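Long-range contact in PUA domain-containing protein (Aeropyrum pernix, PDB 1ZS7), which is of unsettled function but probably binds RNA and may take part in translation initiation: residues P33-I38 against D90-V95. Numbering follows the deposited sequence.
Sequences PYYTRI and DWLKGV. With K (potassium ion), chain G; PO4 (phosphate ion), chain F.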
loop_
_atom_site.group_PDB
_atom_site.type_symbol
_atom_site.label_atom_id
_atom_site.label_comp_id
_atom_site.label_asym_id
_atom_site.label_seq_id
_atom_site.Cartn_x
_atom_site.Cartn_y
_atom_site.Cartn_z
ATOM N N PRO A 33 12.656 -0.324 9.373
ATOM C CA PRO A 33 12.829 -1.788 9.392
ATOM C C PRO A 33 12.072 -2.550 8.290
ATOM O O PRO A 33 12.395 -3.705 8.024
ATOM C CB PRO A 33 12.253 -2.192 10.757
ATOM C CG PRO A 33 12.118 -0.913 11.544
ATOM C CD PRO A 33 11.894 0.152 10.548
ATOM N N TYR A 34 11.082 -1.912 7.677
ATOM C CA TYR A 34 10.126 -2.637 6.815
ATOM C C TYR A 34 10.304 -2.466 5.311
ATOM O O TYR A 34 9.630 -3.150 4.518
ATOM C CB TYR A 34 8.693 -2.291 7.221
ATOM C CG TYR A 34 8.471 -2.608 8.661
ATOM C CD1 TYR A 34 8.601 -3.922 9.131
ATOM C CD2 TYR A 34 8.193 -1.599 9.575
ATOM C CE1 TYR A 34 8.443 -4.217 10.482
ATOM C CE2 TYR A 34 8.021 -1.885 10.916
ATOM C CZ TYR A 34 8.138 -3.196 11.362
ATOM O OH TYR A 34 7.972 -3.472 12.707
ATOM N N TYR A 35 11.201 -1.561 4.929
ATOM C CA TYR A 35 11.399 -1.193 3.523
ATOM C C TYR A 35 12.890 -1.154 3.245
ATOM O O TYR A 35 13.680 -0.945 4.156
ATOM C CB TYR A 35 10.703 0.161 3.224
ATOM C CG TYR A 35 9.207 0.084 3.554
ATOM C CD1 TYR A 35 8.330 -0.594 2.704
ATOM C CD2 TYR A 35 8.699 0.614 4.753
ATOM C CE1 TYR A 35 6.972 -0.745 3.018
ATOM C CE2 TYR A 35 7.334 0.486 5.074
ATOM C CZ TYR A 35 6.483 -0.188 4.201
ATOM O OH TYR A 35 5.156 -0.317 4.521
ATOM N N THR A 36 13.262 -1.402 1.992
ATOM C CA THR A 36 14.644 -1.288 1.555
ATOM C C THR A 36 15.124 0.142 1.731
ATOM O O THR A 36 16.217 0.362 2.238
ATOM C CB THR A 36 14.805 -1.696 0.084
ATOM O OG1 THR A 36 14.304 -3.026 -0.081
ATOM C CG2 THR A 36 16.286 -1.646 -0.333
ATOM N N ARG A 37 14.286 1.095 1.311
ATOM C CA ARG A 37 14.588 2.522 1.400
ATOM C C ARG A 37 13.319 3.259 1.775
ATOM O O ARG A 37 12.230 2.830 1.436
ATOM C CB ARG A 37 15.060 3.079 0.048
ATOM C CG ARG A 37 16.421 2.612 -0.400
ATOM C CD ARG A 37 16.806 3.271 -1.739
ATOM N NE ARG A 37 15.865 2.985 -2.835
ATOM C CZ ARG A 37 15.820 1.855 -3.535
ATOM N NH1 ARG A 37 16.665 0.858 -3.283
ATOM N NH2 ARG A 37 14.928 1.726 -4.512
ATOM N N ILE A 38 13.469 4.383 2.455
ATOM C CA ILE A 38 12.353 5.303 2.648
ATOM C C ILE A 38 12.291 6.092 1.324
ATOM O O ILE A 38 13.311 6.623 0.891
ATOM C CB ILE A 38 12.571 6.174 3.921
ATOM C CG1 ILE A 38 12.307 5.275 5.154
ATOM C CG2 ILE A 38 11.690 7.433 3.886
ATOM C CD1 ILE A 38 12.799 5.761 6.475
ATOM N N ASP A 90 10.490 -0.053 -6.268
ATOM C CA ASP A 90 11.838 -0.590 -6.025
ATOM C C ASP A 90 12.292 -0.466 -4.565
ATOM O O ASP A 90 13.205 -1.176 -4.127
ATOM C CB ASP A 90 12.875 0.054 -6.942
ATOM C CG ASP A 90 14.167 -0.757 -7.017
ATOM O OD1 ASP A 90 14.122 -1.938 -7.436
ATOM O OD2 ASP A 90 15.233 -0.232 -6.635
ATOM N N TRP A 91 11.660 0.446 -3.829
ATOM C CA TRP A 91 12.007 0.683 -2.429
ATOM C C TRP A 91 11.371 -0.342 -1.475
ATOM O O TRP A 91 11.751 -0.423 -0.309
ATOM C CB TRP A 91 11.623 2.114 -2.040
ATOM C CG TRP A 91 10.142 2.396 -2.172
ATOM C CD1 TRP A 91 9.439 2.709 -3.326
ATOM C CD2 TRP A 91 9.194 2.407 -1.113
ATOM N NE1 TRP A 91 8.110 2.920 -3.023
ATOM C CE2 TRP A 91 7.931 2.721 -1.676
ATOM C CE3 TRP A 91 9.284 2.175 0.268
ATOM C CZ2 TRP A 91 6.773 2.822 -0.901
ATOM C CZ3 TRP A 91 8.127 2.279 1.048
ATOM C CH2 TRP A 91 6.887 2.597 0.454
ATOM N N LEU A 92 10.411 -1.120 -1.971
ATOM C CA LEU A 92 9.818 -2.206 -1.189
ATOM C C LEU A 92 10.812 -3.371 -1.099
ATOM O O LEU A 92 11.665 -3.518 -1.973
ATOM C CB LEU A 92 8.527 -2.692 -1.872
ATOM C CG LEU A 92 7.422 -1.671 -2.157
ATOM C CD1 LEU A 92 6.234 -2.367 -2.809
ATOM C CD2 LEU A 92 6.981 -0.917 -0.881
ATOM N N LYS A 93 10.686 -4.213 -0.072
ATOM C CA LYS A 93 11.540 -5.388 0.032
ATOM C C LYS A 93 11.245 -6.380 -1.095
ATOM O O LYS A 93 12.142 -7.067 -1.567
ATOM C CB LYS A 93 11.424 -6.046 1.405
ATOM C CG LYS A 93 11.989 -5.166 2.512
ATOM C CD LYS A 93 12.160 -5.937 3.829
ATOM C CE LYS A 93 12.950 -5.051 4.810
ATOM N NZ LYS A 93 13.262 -5.819 6.047
ATOM N N GLY A 94 9.996 -6.413 -1.544
ATOM C CA GLY A 94 9.661 -7.295 -2.635
ATOM C C GLY A 94 8.397 -6.926 -3.361
ATOM O O GLY A 94 7.560 -6.151 -2.866
ATOM N N VAL A 95 8.277 -7.511 -4.542
ATOM C CA VAL A 95 7.107 -7.405 -5.384
ATOM C C VAL A 95 6.753 -8.811 -5.847
ATOM O O VAL A 95 7.643 -9.648 -6.051
ATOM C CB VAL A 95 7.398 -6.432 -6.545
ATOM C CG1 VAL A 95 6.588 -6.743 -7.805
ATOM C CG2 VAL A 95 7.147 -4.980 -6.031
HETATM K K K G . 14.848 8.634 0.612
HETATM P P PO4 F . 14.442 -9.296 5.197
HETATM O O1 PO4 F . 13.044 -9.201 5.755
HETATM O O2 PO4 F . 14.932 -7.912 4.809
HETATM O O3 PO4 F . 15.348 -9.875 6.266
HETATM O O4 PO4 F . 14.488 -10.208 3.986
HETATM O O HOH W 1 8.828 -3.677 1.867
HETATM O O HOH W 2 14.082 -3.432 -2.993
HETATM O O HOH W 3 16.438 -1.870 -4.430
#
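Lys93 NZ donates a 3.0 Å hydrogen bond to Pro33 O and, from the same nitrogen, a second one of 2.9 Å to O2 of a phosphate ion, probably picked up from the crystallisation liquor. The lysine chain, extended beyond CG, runs past the carbonyl of Tyr34 to get there, and water 1 ties Tyr34 O to the backbone N of Lys93. Without the long chain, as with an alanine here, Pro33 O and the phosphate would probably lose the ammonium they share, and Tyr34 O the methylenes packed against it. Further along, Trp91 O receives two weak backbone bonds, from Thr36 N and Arg37 N, which clasp the loop to the turn. Here the rings meet: Trp91 CZ3 sits 3.3 Å from Tyr35 CD1, over one face of the tyrosine and offset toward its rim, with the two planes inclined at 43°. Trp91 reaches this spot with CG between its backbone N and carbonyl carbon (chi1 61°), which also brings the edge of the indole, at CE3, to Arg37 O. Leu92 CD2 closes on Tyr35 CD1 at 3.8 Å and lies over one face of the indole. Tyr35 OH bonds to Ile77 O, and Trp91 NE1 to Gly88 O just before the turn. On the outer side, Arg37 NH2 makes a 2.9 Å salt bridge to the anti side of Asp90 OD2, well out of the carboxylate plane. Ile38 O, with Phe40 O, binds the potassium ion. The contact thus joins the loop after helix 21-31, in the pre-PUA region, to the turn leading into strand 94-98, roughly where the PUA part begins: an aromatic and aliphatic core flanked by two cationic side chains, of which Lys93 can hold a phosphate, a feature compatible with, though no proof of, RNA binding.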